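Putative rRNA methylase (PDB 3EEY) probably acts as an S-adenosylmethionine-dependent methyltransferase, perhaps on ribosomal RNA, and holds S-adenosylmethionine in a Rossmann-like fold. Local coordinates at residues S12-Y15 with I16-F19; E116-I119 with Q120-K124; T37-L40 with A41-G45; I173-A176 with N177-I181; A61-T64 with K65-D69. All coordinates share one frame; numbering follows the deposited sequence.

The five contacts are all local. Contacts 1, 2, 3 and 5 are turns of four helices flanking the mixed sheet of a class I methyltransferase fold, each with a buried side and a more exposed one, whereas contact 4 is a surface loop joining strands 165-172 and 181-187. Contacts 1 and 3 pack directly on each other, and so do contacts 3 and 5; contact 2 stands on the opposite side of the chain's centre from contacts 1 and 3. Aromatic rings meet a sulfur in contact 1 and a leucine in contact 3, contacts 2, 3 and 5 add hydroxyls to backbone carbonyls, and contact 4 has no hydrogen bond across it. Contacts 1 and 4 both reach the second subunit.

Contact 1: residues S12-Y15 with I16-F19; sequences SHDY and IKMF
Tyr-15 and Met-18, three residues apart on helix 8-19, run side by side and point the same way. In Met-18 CG stands anti to the carbonyl carbon and beside the backbone N, and the chain then bends at its last torsion (chi3 78°). Met-18 SD comes 4.1 Å from Tyr-15 CD2 and 4.9 Å from the centre of the Tyr-15 ring, approaching obliquely, 41° off the ring normal, in a Met-aromatic contact. One turn further, Phe-19 presents an edge to the backbone: its CD2 lies 3.1 Å from Tyr-15 O, close to the ring plane. Ile-16 sits over the preceding turn, CG1 being 3.2 Å from Ser-12 O, the same oxygen that accepts the hydrogen bond from Ile-16 N at 3.0 Å. Ile-16 packs on strands 94-101 and 133-139 and, through CG2, on helix 35-44. On the outer side Asp-14 and Lys-17 also run alongside each other, yet the lysine offers its CE, 4.0 Å from Asp-14 OD1. His-13 NE2 is hydrogen-bonded to Asp-36, an S-adenosylmethionine-binding residue, which makes His-13 a second-shell neighbour of that site. Met-18 and Phe-19 also pack on Leu-3 of the second subunit. Across this turn the side-chain chemistry is therefore dispersion and ring-edge polarity, while the polar ends of Ser-12, His-13, Asp-14 and Tyr-15 bind Leu-9, Asp-36, Lys-6 and Gln-168 respectively; Asp-14 OD1 and Lys-17 NZ, 4.7 Å apart, make no direct contact, though their opposite charges may still attract.

Contact 2: residues E116-I119 with Q120-K124; sequences ETTI and QALSK
A first torsion of -38° in Ser-123 places OG anti to the carbonyl carbon, beside its own backbone N, and turns it back onto Ile-119 O, while Leu-122 (chi1 -75°), with CG likewise anti to the carbonyl carbon, is laid back along the helix toward Thr-118. Ser-123 OG donates to Ile-119 O at 2.7 Å, and Ser-123 N donates to the same oxygen at 3.0 Å. The two donors arrive from opposite faces of the carbonyl plane, each tilted from it, so one acceptor is gripped twice by a single residue. Thr-118 and Leu-122 lie alongside each other with the same heading; the threonine methyl CG2 meets Leu-122 CD1 at 4.0 Å, and Leu-122 CG comes to 3.3 Å from Thr-118 O. Gln-120 carries its extended chain over the preceding turn, with CG 3.5 Å from Glu-116 O. Ala-121 sets its CB 3.4 Å from Thr-117 O and packs on His-83, a residue that binds S-adenosylmethionine; the side chain of Thr-117 is about 4 Å from the bound S-adenosylmethionine. This middle of helix 115-128 thus lies between the cofactor site, the sheet strands 94-101 and 133-139, and helix 148-157, against which Ile-119 and Ser-123 face Phe-156. Toward the sheet the packing is apolar apart from the Thr-118 hydroxyl, which Arg-114 O and Glu-149 satisfy; at Ile-119 O, which accepts twice, the Ser-123 hydroxyl is spent inside its own helix while the residue packs on Phe-156.

Contact 3: residues T37-L40 with A41-G45; sequences TAFL and ASLVG
The Phe-39 ring and the Leu-43 side chain, one helical turn apart, cross at an angle, with the leucine branch over one face of the ring. Phe-39 CG is anti to its own backbone nitrogen, and this chi1 of 165° carries the ring forward along the helix, toward Leu-43. Leu-43 CG stands 4.2 Å above the ring plane, displaced toward the rim, and its methyl CD1 makes an off-centre CH-pi contact 29° from the ring normal. CD1 is closest to the outer end of the ring, 3.7 Å from Phe-39 CZ, and somewhat farther from CE1. Ser-42 turns its hydroxyl back to the helix backbone: with chi1 near +69° OG lies between its backbone N and carbonyl carbon and donates to Phe-39 O at 2.8 Å. The weak bond from Leu-43 N to the same Phe-39 O is 3.4 Å long, so the hydroxyl is the closer of the two donors. The next bond, Val-44 N to Leu-40 O, is weak as well, and at Gly-45 the chain leaves the helix with positive phi. Helix 35-44 is the crossover of the beta-alpha-beta unit between strands 25-28 and 49-53. Toward helix 8-19, Phe-39 stacks on the ring of His-13, Leu-40 and Leu-43 pack on Ile-16, and Leu-43 also meets Lys-17; Phe-39 and Leu-40 touch Met-98 of strand 94-101, while Thr-37, whose OG1 is hydrogen-bonded to Asp-28 OD2, turns toward Thr-63 and Leu-67 of helix 57-69.

Contact 4: residues I173-A176 with N177-I181; sequences INQA and NCPPI
Asn-177 follows Ala-176 with a backbone of left-handed helical type (phi 62°, psi 50°), which brings its CB to 3.2 Å from Ala-176 O; its amide, with CG anti to the backbone N, leads off away from the first half of the loop. Cys-178 keeps phi positive, at 47°, so two left-handed residues in succession swing the chain round and start it back. Its side chain leaves the turn and packs on Tyr-141 and Phe-147. Pro-179 then faces 173-176 again, and its ring provides the principal side-chain packing across the turn. Gln-175 crosses this ring obliquely: its CB is 3.7 Å from Pro-179 CG, and the amide oxygen OE1 comes over Pro-179 CB at 3.4 Å, an oxygen against a ring methylene with no hydrogen bond between the segments. The other edge of the proline meets backbone carbonyls, Pro-179 CD being 3.7 Å from Gln-175 O and 3.8 Å from Ala-176 O, while Pro-179 O takes the hydroxyl of Tyr-141. The whole is the wide loop of the beta-hairpin formed by strands 165-172 and 181-187, the last pair of a sheet whose strand order, with 181-187 antiparallel to its neighbours, is that of class I methyltransferases. On its first limb Asn-174 is bound through its amide to Val-160, Phe-165 and Val-167 of the second subunit, and Gln-162 of that subunit accepts from Ala-176 N. Pro-180 continues in an extended conformation, its carbonyl bonded to Ser-8 OG. At Ile-181 the strand begins, with backbone hydrogen bonds to Ile-139.

Contact 5: residues A61-T64 with K65-D69; sequences ANTT and KKLTD
The peptide carbonyl of Thr-64 is approached on both faces by one residue, Thr-68. The amide Thr-68 N donates to Thr-64 O at 3.1 Å from one side of the carbonyl plane, and the hydroxyl Thr-68 OG1 donates at 2.6 Å from the other, tilted 31° from that plane. The hydroxyl can do so because it stands anti to its carbonyl carbon (chi1 -47°), beside the backbone N. Thr-64 has the same rotamer and points the same way, so its own OG1 reaches back to Ile-60 O while its methyl CG2 lies 4.2 Å from Thr-68 OG1. On the buried side Thr-63 and Leu-67 lie side by side in the same way, meeting through methyl groups: Thr-63 CG2 is 3.8 Å from Leu-67 CD1, and Leu-67 CG comes within 3.3 Å of Thr-63 O. The Thr-63 hydroxyl is turned to Ala-59 O. Helix 57-69 forms the crossover between strands 49-53 and 76-79, and these methyls face Leu-78 and Val-76 as well as Thr-37 of helix 35-44. Lys-66 runs outward to a weak hydrogen bond with Asn-35, a residue of the S-adenosylmethionine site. The hydroxyls of Thr-64 and Thr-68 thus bond carbonyls of their own helix one turn back; in Thr-63 the same arrangement lets a buried residue present its methyl to the core with its polar atom satisfied.

Contact 1: residues S12-Y15 with I16-F19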
loop_
_atom_site.group_PDB
_atom_site.type_symbol
_atom_site.label_atom_id
_atom_site.label_comp_id
_atom_site.label_asym_id
_atom_site.label_seq_id
_atom_site.Cartn_x
_atom_site.Cartn_y
_atom_site.Cartn_z
ATOM N N SER A 12 -6.707 -5.863 1.771
ATOM C CA SER A 12 -6.512 -7.243 1.301
ATOM C C SER A 12 -7.615 -7.695 0.337
ATOM O O SER A 12 -7.331 -8.272 -0.710
ATOM C CB SER A 12 -6.383 -8.218 2.472
ATOM O OG SER A 12 -7.604 -8.374 3.180
ATOM N N HIS A 13 -8.864 -7.390 0.678
ATOM C CA HIS A 13 -10.007 -7.667 -0.190
ATOM C C HIS A 13 -9.956 -6.899 -1.513
ATOM O O HIS A 13 -10.268 -7.457 -2.567
ATOM C CB HIS A 13 -11.299 -7.347 0.552
ATOM C CG HIS A 13 -11.662 -8.357 1.594
ATOM N ND1 HIS A 13 -12.908 -8.938 1.662
ATOM C CD2 HIS A 13 -10.946 -8.887 2.612
ATOM C CE1 HIS A 13 -12.946 -9.780 2.677
ATOM N NE2 HIS A 13 -11.765 -9.771 3.267
ATOM N N ASP A 14 -9.560 -5.624 -1.451
ATOM C CA ASP A 14 -9.383 -4.784 -2.639
ATOM C C ASP A 14 -8.314 -5.313 -3.597
ATOM O O ASP A 14 -8.513 -5.292 -4.813
ATOM C CB ASP A 14 -9.056 -3.336 -2.247
ATOM C CG ASP A 14 -10.273 -2.564 -1.748
ATOM O OD1 ASP A 14 -11.392 -3.116 -1.719
ATOM O OD2 ASP A 14 -10.108 -1.381 -1.391
ATOM N N TYR A 15 -7.195 -5.775 -3.036
ATOM C CA TYR A 15 -6.123 -6.406 -3.805
ATOM C C TYR A 15 -6.543 -7.731 -4.428
ATOM O O TYR A 15 -6.129 -8.047 -5.539
ATOM C CB TYR A 15 -4.876 -6.611 -2.944
ATOM C CG TYR A 15 -3.963 -5.407 -2.897
ATOM C CD1 TYR A 15 -3.956 -4.552 -1.793
ATOM C CD2 TYR A 15 -3.103 -5.119 -3.958
ATOM C CE1 TYR A 15 -3.122 -3.436 -1.747
ATOM C CE2 TYR A 15 -2.256 -4.010 -3.917
ATOM C CZ TYR A 15 -2.270 -3.172 -2.812
ATOM O OH TYR A 15 -1.444 -2.067 -2.762
ATOM N N ILE A 16 -7.368 -8.491 -3.713
ATOM C CA ILE A 16 -7.859 -9.777 -4.204
ATOM C C ILE A 16 -8.851 -9.573 -5.360
ATOM O O ILE A 16 -8.763 -10.267 -6.373
ATOM C CB ILE A 16 -8.444 -10.676 -3.048
ATOM C CG1 ILE A 16 -7.346 -11.156 -2.082
ATOM C CG2 ILE A 16 -9.191 -11.864 -3.591
ATOM C CD1 ILE A 16 -6.255 -12.045 -2.676
ATOM N N LYS A 17 -9.760 -8.607 -5.212
ATOM C CA LYS A 17 -10.701 -8.212 -6.273
ATOM C C LYS A 17 -10.012 -7.800 -7.588
ATOM O O LYS A 17 -10.530 -8.090 -8.664
ATOM C CB LYS A 17 -11.607 -7.071 -5.792
ATOM C CG LYS A 17 -12.900 -7.495 -5.112
ATOM C CD LYS A 17 -13.355 -6.483 -4.062
ATOM C CE LYS A 17 -13.386 -5.039 -4.570
ATOM N NZ LYS A 17 -14.765 -4.494 -4.700
ATOM N N MET A 18 -8.854 -7.136 -7.486
ATOM C CA MET A 18 -8.013 -6.754 -8.639
ATOM C C MET A 18 -7.525 -7.944 -9.455
ATOM O O MET A 18 -7.371 -7.857 -10.669
ATOM C CB MET A 18 -6.756 -6.005 -8.176
ATOM C CG MET A 18 -6.871 -4.503 -7.922
ATOM S SD MET A 18 -5.348 -3.868 -7.144
ATOM C CE MET A 18 -4.231 -3.766 -8.542
ATOM N N PHE A 19 -7.266 -9.055 -8.777
ATOM C CA PHE A 19 -6.544 -10.171 -9.376
ATOM C C PHE A 19 -7.427 -11.369 -9.698
ATOM O O PHE A 19 -7.176 -12.083 -10.662
ATOM C CB PHE A 19 -5.418 -10.608 -8.440
ATOM C CG PHE A 19 -4.196 -9.745 -8.509
ATOM C CD1 PHE A 19 -3.095 -10.154 -9.250
ATOM C CD2 PHE A 19 -4.123 -8.538 -7.822
ATOM C CE1 PHE A 19 -1.950 -9.372 -9.321
ATOM C CE2 PHE A 19 -2.983 -7.745 -7.888
ATOM C CZ PHE A 19 -1.892 -8.166 -8.641
#

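Contact 2: residues E116-I119 with Q120-K124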
loop_
_atom_site.group_PDB
_atom_site.type_symbol
_atom_site.label_atom_id
_atom_site.label_comp_id
_atom_site.label_asym_id
_atom_site.label_seq_id
_atom_site.Cartn_x
_atom_site.Cartn_y
_atom_site.Cartn_z
ATOM N N GLU A 116 6.928 -20.830 12.092
ATOM C CA GLU A 116 7.474 -21.980 11.356
ATOM C C GLU A 116 6.543 -22.463 10.249
ATOM O O GLU A 116 6.958 -22.609 9.097
ATOM C CB GLU A 116 7.744 -23.157 12.305
ATOM C CG GLU A 116 8.317 -22.791 13.688
ATOM C CD GLU A 116 7.241 -22.543 14.751
ATOM O OE1 GLU A 116 7.320 -21.499 15.437
ATOM O OE2 GLU A 116 6.322 -23.382 14.899
ATOM N N THR A 117 5.279 -22.682 10.615
ATOM C CA THR A 117 4.278 -23.256 9.717
ATOM C C THR A 117 3.744 -22.219 8.740
ATOM O O THR A 117 3.394 -22.551 7.604
ATOM C CB THR A 117 3.126 -23.946 10.505
ATOM O OG1 THR A 117 2.656 -23.083 11.546
ATOM C CG2 THR A 117 3.613 -25.232 11.156
ATOM N N THR A 118 3.691 -20.962 9.184
ATOM C CA THR A 118 3.287 -19.846 8.321
ATOM C C THR A 118 4.296 -19.657 7.195
ATOM O O THR A 118 3.906 -19.575 6.027
ATOM C CB THR A 118 3.105 -18.531 9.104
ATOM O OG1 THR A 118 2.123 -18.714 10.132
ATOM C CG2 THR A 118 2.651 -17.408 8.175
ATOM N N ILE A 119 5.582 -19.625 7.552
ATOM C CA ILE A 119 6.678 -19.538 6.579
ATOM C C ILE A 119 6.650 -20.713 5.578
ATOM O O ILE A 119 6.799 -20.511 4.371
ATOM C CB ILE A 119 8.063 -19.396 7.304
ATOM C CG1 ILE A 119 8.202 -17.992 7.896
ATOM C CG2 ILE A 119 9.222 -19.666 6.359
ATOM C CD1 ILE A 119 9.169 -17.888 9.053
ATOM N N GLN A 120 6.442 -21.926 6.088
ATOM C CA GLN A 120 6.251 -23.116 5.251
ATOM C C GLN A 120 5.098 -22.957 4.264
ATOM O O GLN A 120 5.279 -23.189 3.069
ATOM C CB GLN A 120 5.958 -24.340 6.109
ATOM C CG GLN A 120 7.144 -25.110 6.591
ATOM C CD GLN A 120 6.720 -26.453 7.119
ATOM O OE1 GLN A 120 6.329 -27.336 6.349
ATOM N NE2 GLN A 120 6.767 -26.614 8.442
ATOM N N ALA A 121 3.921 -22.571 4.771
ATOM C CA ALA A 121 2.730 -22.347 3.926
ATOM C C ALA A 121 2.942 -21.255 2.899
ATOM O O ALA A 121 2.462 -21.376 1.770
ATOM C CB ALA A 121 1.536 -22.017 4.761
ATOM N N LEU A 122 3.652 -20.192 3.292
ATOM C CA LEU A 122 4.002 -19.119 2.362
ATOM C C LEU A 122 4.892 -19.599 1.218
ATOM O O LEU A 122 4.693 -19.189 0.087
ATOM C CB LEU A 122 4.646 -17.936 3.083
ATOM C CG LEU A 122 3.726 -17.034 3.903
ATOM C CD1 LEU A 122 4.546 -16.165 4.845
ATOM C CD2 LEU A 122 2.838 -16.189 3.009
ATOM N N SER A 123 5.858 -20.466 1.516
ATOM C CA SER A 123 6.689 -21.097 0.473
ATOM C C SER A 123 5.853 -21.952 -0.473
ATOM O O SER A 123 6.042 -21.898 -1.690
ATOM C CB SER A 123 7.783 -21.976 1.083
ATOM O OG SER A 123 8.313 -21.389 2.257
ATOM N N LYS A 124 4.939 -22.738 0.101
ATOM C CA LYS A 124 4.053 -23.617 -0.663
ATOM C C LYS A 124 3.118 -22.803 -1.546
ATOM O O LYS A 124 2.925 -23.129 -2.719
ATOM C CB LYS A 124 3.237 -24.536 0.265
ATOM C CG LYS A 124 4.039 -25.537 1.115
ATOM C CD LYS A 124 5.131 -26.252 0.318
ATOM C CE LYS A 124 5.661 -27.516 0.999
ATOM N NZ LYS A 124 5.422 -27.589 2.468
#

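Contact 3: residues T37-L40 with A41-G45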
loop_
_atom_site.group_PDB
_atom_site.type_symbol
_atom_site.label_atom_id
_atom_site.label_comp_id
_atom_site.label_asym_id
_atom_site.label_seq_id
_atom_site.Cartn_x
_atom_site.Cartn_y
_atom_site.Cartn_z
ATOM N N THR A 37 -13.377 -16.842 3.064
ATOM C CA THR A 37 -13.770 -17.995 2.248
ATOM C C THR A 37 -15.010 -17.670 1.412
ATOM O O THR A 37 -15.035 -17.947 0.215
ATOM C CB THR A 37 -14.052 -19.266 3.097
ATOM O OG1 THR A 37 -13.248 -19.264 4.284
ATOM C CG2 THR A 37 -13.770 -20.527 2.279
ATOM N N ALA A 38 -16.014 -17.070 2.054
ATOM C CA ALA A 38 -17.247 -16.630 1.388
ATOM C C ALA A 38 -16.954 -15.568 0.338
ATOM O O ALA A 38 -17.474 -15.622 -0.785
ATOM C CB ALA A 38 -18.251 -16.102 2.409
ATOM N N PHE A 39 -16.112 -14.613 0.727
ATOM C CA PHE A 39 -15.619 -13.558 -0.157
ATOM C C PHE A 39 -14.933 -14.116 -1.417
ATOM O O PHE A 39 -15.229 -13.683 -2.530
ATOM C CB PHE A 39 -14.673 -12.627 0.620
ATOM C CG PHE A 39 -13.847 -11.728 -0.250
ATOM C CD1 PHE A 39 -14.433 -10.686 -0.949
ATOM C CD2 PHE A 39 -12.476 -11.911 -0.358
ATOM C CE1 PHE A 39 -13.671 -9.850 -1.754
ATOM C CE2 PHE A 39 -11.710 -11.079 -1.154
ATOM C CZ PHE A 39 -12.309 -10.047 -1.858
ATOM N N LEU A 40 -14.027 -15.072 -1.230
ATOM C CA LEU A 40 -13.355 -15.743 -2.346
ATOM C C LEU A 40 -14.315 -16.552 -3.225
ATOM O O LEU A 40 -14.183 -16.562 -4.456
ATOM C CB LEU A 40 -12.223 -16.638 -1.838
ATOM C CG LEU A 40 -10.924 -15.977 -1.375
ATOM C CD1 LEU A 40 -10.047 -16.975 -0.636
ATOM C CD2 LEU A 40 -10.160 -15.341 -2.529
ATOM N N ALA A 41 -15.285 -17.207 -2.588
ATOM C CA ALA A 41 -16.309 -17.989 -3.279
ATOM C C ALA A 41 -17.208 -17.153 -4.196
ATOM O O ALA A 41 -17.573 -17.596 -5.288
ATOM C CB ALA A 41 -17.143 -18.765 -2.271
ATOM N N SER A 42 -17.543 -15.940 -3.761
ATOM C CA SER A 42 -18.397 -15.049 -4.542
ATOM C C SER A 42 -17.681 -14.466 -5.754
ATOM O O SER A 42 -18.306 -14.207 -6.783
ATOM C CB SER A 42 -18.928 -13.916 -3.671
ATOM O OG SER A 42 -17.875 -13.041 -3.300
ATOM N N LEU A 43 -16.372 -14.259 -5.629
ATOM C CA LEU A 43 -15.560 -13.717 -6.723
ATOM C C LEU A 43 -15.318 -14.729 -7.823
ATOM O O LEU A 43 -15.138 -14.376 -8.988
ATOM C CB LEU A 43 -14.192 -13.263 -6.212
ATOM C CG LEU A 43 -14.055 -12.059 -5.287
ATOM C CD1 LEU A 43 -12.591 -11.823 -5.093
ATOM C CD2 LEU A 43 -14.736 -10.807 -5.845
ATOM N N VAL A 44 -15.309 -15.994 -7.435
ATOM C CA VAL A 44 -14.807 -17.051 -8.282
ATOM C C VAL A 44 -15.911 -17.733 -9.106
ATOM O O VAL A 44 -15.640 -18.341 -10.144
ATOM C CB VAL A 44 -13.949 -18.021 -7.435
ATOM C CG1 VAL A 44 -14.717 -19.270 -7.010
ATOM C CG2 VAL A 44 -12.712 -18.355 -8.156
ATOM N N GLY A 45 -17.153 -17.595 -8.651
ATOM C CA GLY A 45 -18.308 -18.051 -9.409
ATOM C C GLY A 45 -18.546 -19.543 -9.372
ATOM O O GLY A 45 -17.967 -20.254 -8.553
#

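Contact 4: residues I173-A176 with N177-I181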
loop_
_atom_site.group_PDB
_atom_site.type_symbol
_atom_site.label_atom_id
_atom_site.label_comp_id
_atom_site.label_asym_id
_atom_site.label_seq_id
_atom_site.Cartn_x
_atom_site.Cartn_y
_atom_site.Cartn_z
ATOM N N ILE A 173 1.464 4.063 10.353
ATOM C CA ILE A 173 2.603 4.341 11.221
ATOM C C ILE A 173 2.301 5.334 12.342
ATOM O O ILE A 173 3.093 5.464 13.267
ATOM C CB ILE A 173 3.863 4.775 10.400
ATOM C CG1 ILE A 173 3.606 6.081 9.644
ATOM C CG2 ILE A 173 4.267 3.677 9.430
ATOM C CD1 ILE A 173 4.816 6.655 8.911
ATOM N N ASN A 174 1.161 6.022 12.254
ATOM C CA ASN A 174 0.740 6.963 13.286
ATOM C C ASN A 174 -0.320 6.402 14.238
ATOM O O ASN A 174 -0.791 7.101 15.141
ATOM C CB ASN A 174 0.275 8.282 12.665
ATOM C CG ASN A 174 -1.115 8.196 12.059
ATOM O OD1 ASN A 174 -1.494 7.186 11.465
ATOM N ND2 ASN A 174 -1.870 9.281 12.176
ATOM N N GLN A 175 -0.690 5.141 14.024
ATOM C CA GLN A 175 -1.649 4.456 14.886
ATOM C C GLN A 175 -0.942 3.702 15.998
ATOM O O GLN A 175 0.102 3.089 15.782
ATOM C CB GLN A 175 -2.529 3.496 14.079
ATOM C CG GLN A 175 -3.532 4.180 13.170
ATOM C CD GLN A 175 -4.392 3.197 12.401
ATOM O OE1 GLN A 175 -4.723 2.121 12.900
ATOM N NE2 GLN A 175 -4.760 3.563 11.175
ATOM N N ALA A 176 -1.516 3.770 17.197
ATOM C CA ALA A 176 -1.030 3.001 18.336
ATOM C C ALA A 176 -1.803 1.690 18.430
ATOM O O ALA A 176 -2.752 1.470 17.659
ATOM C CB ALA A 176 -1.184 3.809 19.622
ATOM N N ASN A 177 -1.392 0.840 19.371
ATOM C CA ASN A 177 -2.060 -0.437 19.669
ATOM C C ASN A 177 -2.057 -1.404 18.479
ATOM O O ASN A 177 -3.098 -1.937 18.074
ATOM C CB ASN A 177 -3.466 -0.222 20.280
ATOM C CG ASN A 177 -4.017 -1.466 20.985
ATOM O OD1 ASN A 177 -3.269 -2.353 21.418
ATOM N ND2 ASN A 177 -5.340 -1.529 21.099
ATOM N N CYS A 178 -0.859 -1.580 17.922
ATOM C CA CYS A 178 -0.563 -2.589 16.899
ATOM C C CYS A 178 -1.564 -2.673 15.748
ATOM O O CYS A 178 -2.286 -3.670 15.638
ATOM C CB CYS A 178 -0.427 -3.960 17.559
ATOM S SG CYS A 178 0.740 -3.960 18.904
ATOM N N PRO A 179 -1.626 -1.628 14.895
ATOM C CA PRO A 179 -2.542 -1.731 13.766
ATOM C C PRO A 179 -2.066 -2.865 12.848
ATOM O O PRO A 179 -0.858 -3.005 12.616
ATOM C CB PRO A 179 -2.414 -0.360 13.083
ATOM C CG PRO A 179 -1.080 0.148 13.495
ATOM C CD PRO A 179 -0.875 -0.357 14.880
ATOM N N PRO A 180 -2.998 -3.719 12.392
ATOM C CA PRO A 180 -2.646 -4.836 11.507
ATOM C C PRO A 180 -1.892 -4.413 10.243
ATOM O O PRO A 180 -2.169 -3.363 9.659
ATOM C CB PRO A 180 -4.009 -5.452 11.157
ATOM C CG PRO A 180 -4.890 -5.067 12.295
ATOM C CD PRO A 180 -4.440 -3.703 12.711
ATOM N N ILE A 181 -0.926 -5.237 9.859
ATOM C CA ILE A 181 -0.039 -4.976 8.729
ATOM C C ILE A 181 -0.461 -5.797 7.514
ATOM O O ILE A 181 -0.760 -6.966 7.660
ATOM C CB ILE A 181 1.405 -5.310 9.136
ATOM C CG1 ILE A 181 1.932 -4.242 10.100
ATOM C CG2 ILE A 181 2.326 -5.447 7.932
ATOM C CD1 ILE A 181 3.210 -4.640 10.803
#

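Contact 5: residues A61-T64 with K65-D69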
loop_
_atom_site.group_PDB
_atom_site.type_symbol
_atom_site.label_atom_id
_atom_site.label_comp_id
_atom_site.label_asym_id
_atom_site.label_seq_id
_atom_site.Cartn_x
_atom_site.Cartn_y
_atom_site.Cartn_z
ATOM N N ALA A 61 -16.522 -26.088 10.956
ATOM C CA ALA A 61 -17.976 -26.170 11.114
ATOM C C ALA A 61 -18.662 -24.820 10.903
ATOM O O ALA A 61 -19.708 -24.742 10.254
ATOM C CB ALA A 61 -18.333 -26.745 12.478
ATOM N N ASN A 62 -18.063 -23.766 11.452
ATOM C CA ASN A 62 -18.553 -22.399 11.275
ATOM C C ASN A 62 -18.450 -21.892 9.837
ATOM O O ASN A 62 -19.323 -21.159 9.371
ATOM C CB ASN A 62 -17.820 -21.442 12.216
ATOM C CG ASN A 62 -18.225 -21.621 13.669
ATOM O OD1 ASN A 62 -19.074 -22.452 13.999
ATOM N ND2 ASN A 62 -17.618 -20.834 14.547
ATOM N N THR A 63 -17.380 -22.285 9.150
ATOM C CA THR A 63 -17.182 -21.975 7.737
ATOM C C THR A 63 -18.168 -22.752 6.858
ATOM O O THR A 63 -18.701 -22.194 5.894
ATOM C CB THR A 63 -15.704 -22.215 7.312
ATOM O OG1 THR A 63 -14.839 -21.421 8.136
ATOM C CG2 THR A 63 -15.462 -21.843 5.864
ATOM N N THR A 64 -18.422 -24.015 7.212
ATOM C CA THR A 64 -19.401 -24.858 6.515
ATOM C C THR A 64 -20.794 -24.255 6.639
ATOM O O THR A 64 -21.529 -24.190 5.659
ATOM C CB THR A 64 -19.422 -26.318 7.057
ATOM O OG1 THR A 64 -18.084 -26.806 7.205
ATOM C CG2 THR A 64 -20.188 -27.246 6.110
ATOM N N LYS A 65 -21.127 -23.803 7.845
ATOM C CA LYS A 65 -22.423 -23.201 8.135
ATOM C C LYS A 65 -22.623 -21.901 7.354
ATOM O O LYS A 65 -23.663 -21.701 6.734
ATOM C CB LYS A 65 -22.573 -22.956 9.636
ATOM C CG LYS A 65 -23.937 -22.424 10.054
ATOM C CD LYS A 65 -23.979 -22.144 11.544
ATOM C CE LYS A 65 -25.159 -21.264 11.916
ATOM N NZ LYS A 65 -26.473 -21.919 11.658
ATOM N N LYS A 66 -21.606 -21.043 7.387
ATOM C CA LYS A 66 -21.557 -19.794 6.621
ATOM C C LYS A 66 -21.813 -19.971 5.127
ATOM O O LYS A 66 -22.694 -19.322 4.567
ATOM C CB LYS A 66 -20.195 -19.130 6.814
ATOM C CG LYS A 66 -20.201 -17.929 7.728
ATOM C CD LYS A 66 -20.232 -16.653 6.905
ATOM C CE LYS A 66 -20.047 -15.377 7.722
ATOM N NZ LYS A 66 -19.621 -15.554 9.133
ATOM N N LEU A 67 -21.043 -20.859 4.499
ATOM C CA LEU A 67 -21.106 -21.072 3.064
ATOM C C LEU A 67 -22.406 -21.723 2.595
ATOM O O LEU A 67 -22.876 -21.418 1.504
ATOM C CB LEU A 67 -19.905 -21.896 2.609
ATOM C CG LEU A 67 -18.527 -21.242 2.703
ATOM C CD1 LEU A 67 -17.465 -22.315 2.679
ATOM C CD2 LEU A 67 -18.304 -20.237 1.587
ATOM N N THR A 68 -22.974 -22.602 3.421
ATOM C CA THR A 68 -24.239 -23.284 3.106
ATOM C C THR A 68 -25.397 -22.282 3.184
ATOM O O THR A 68 -26.322 -22.312 2.359
ATOM C CB THR A 68 -24.499 -24.502 4.050
ATOM O OG1 THR A 68 -23.312 -25.301 4.154
ATOM C CG2 THR A 68 -25.646 -25.376 3.534
ATOM N N ASP A 69 -25.305 -21.389 4.171
ATOM C CA ASP A 69 -26.252 -20.293 4.377
ATOM C C ASP A 69 -26.302 -19.320 3.206
ATOM O O ASP A 69 -27.351 -18.747 2.931
ATOM C CB ASP A 69 -25.915 -19.506 5.651
ATOM C CG ASP A 69 -26.385 -20.200 6.926
ATOM O OD1 ASP A 69 -27.006 -21.284 6.841
ATOM O OD2 ASP A 69 -26.122 -19.658 8.025
#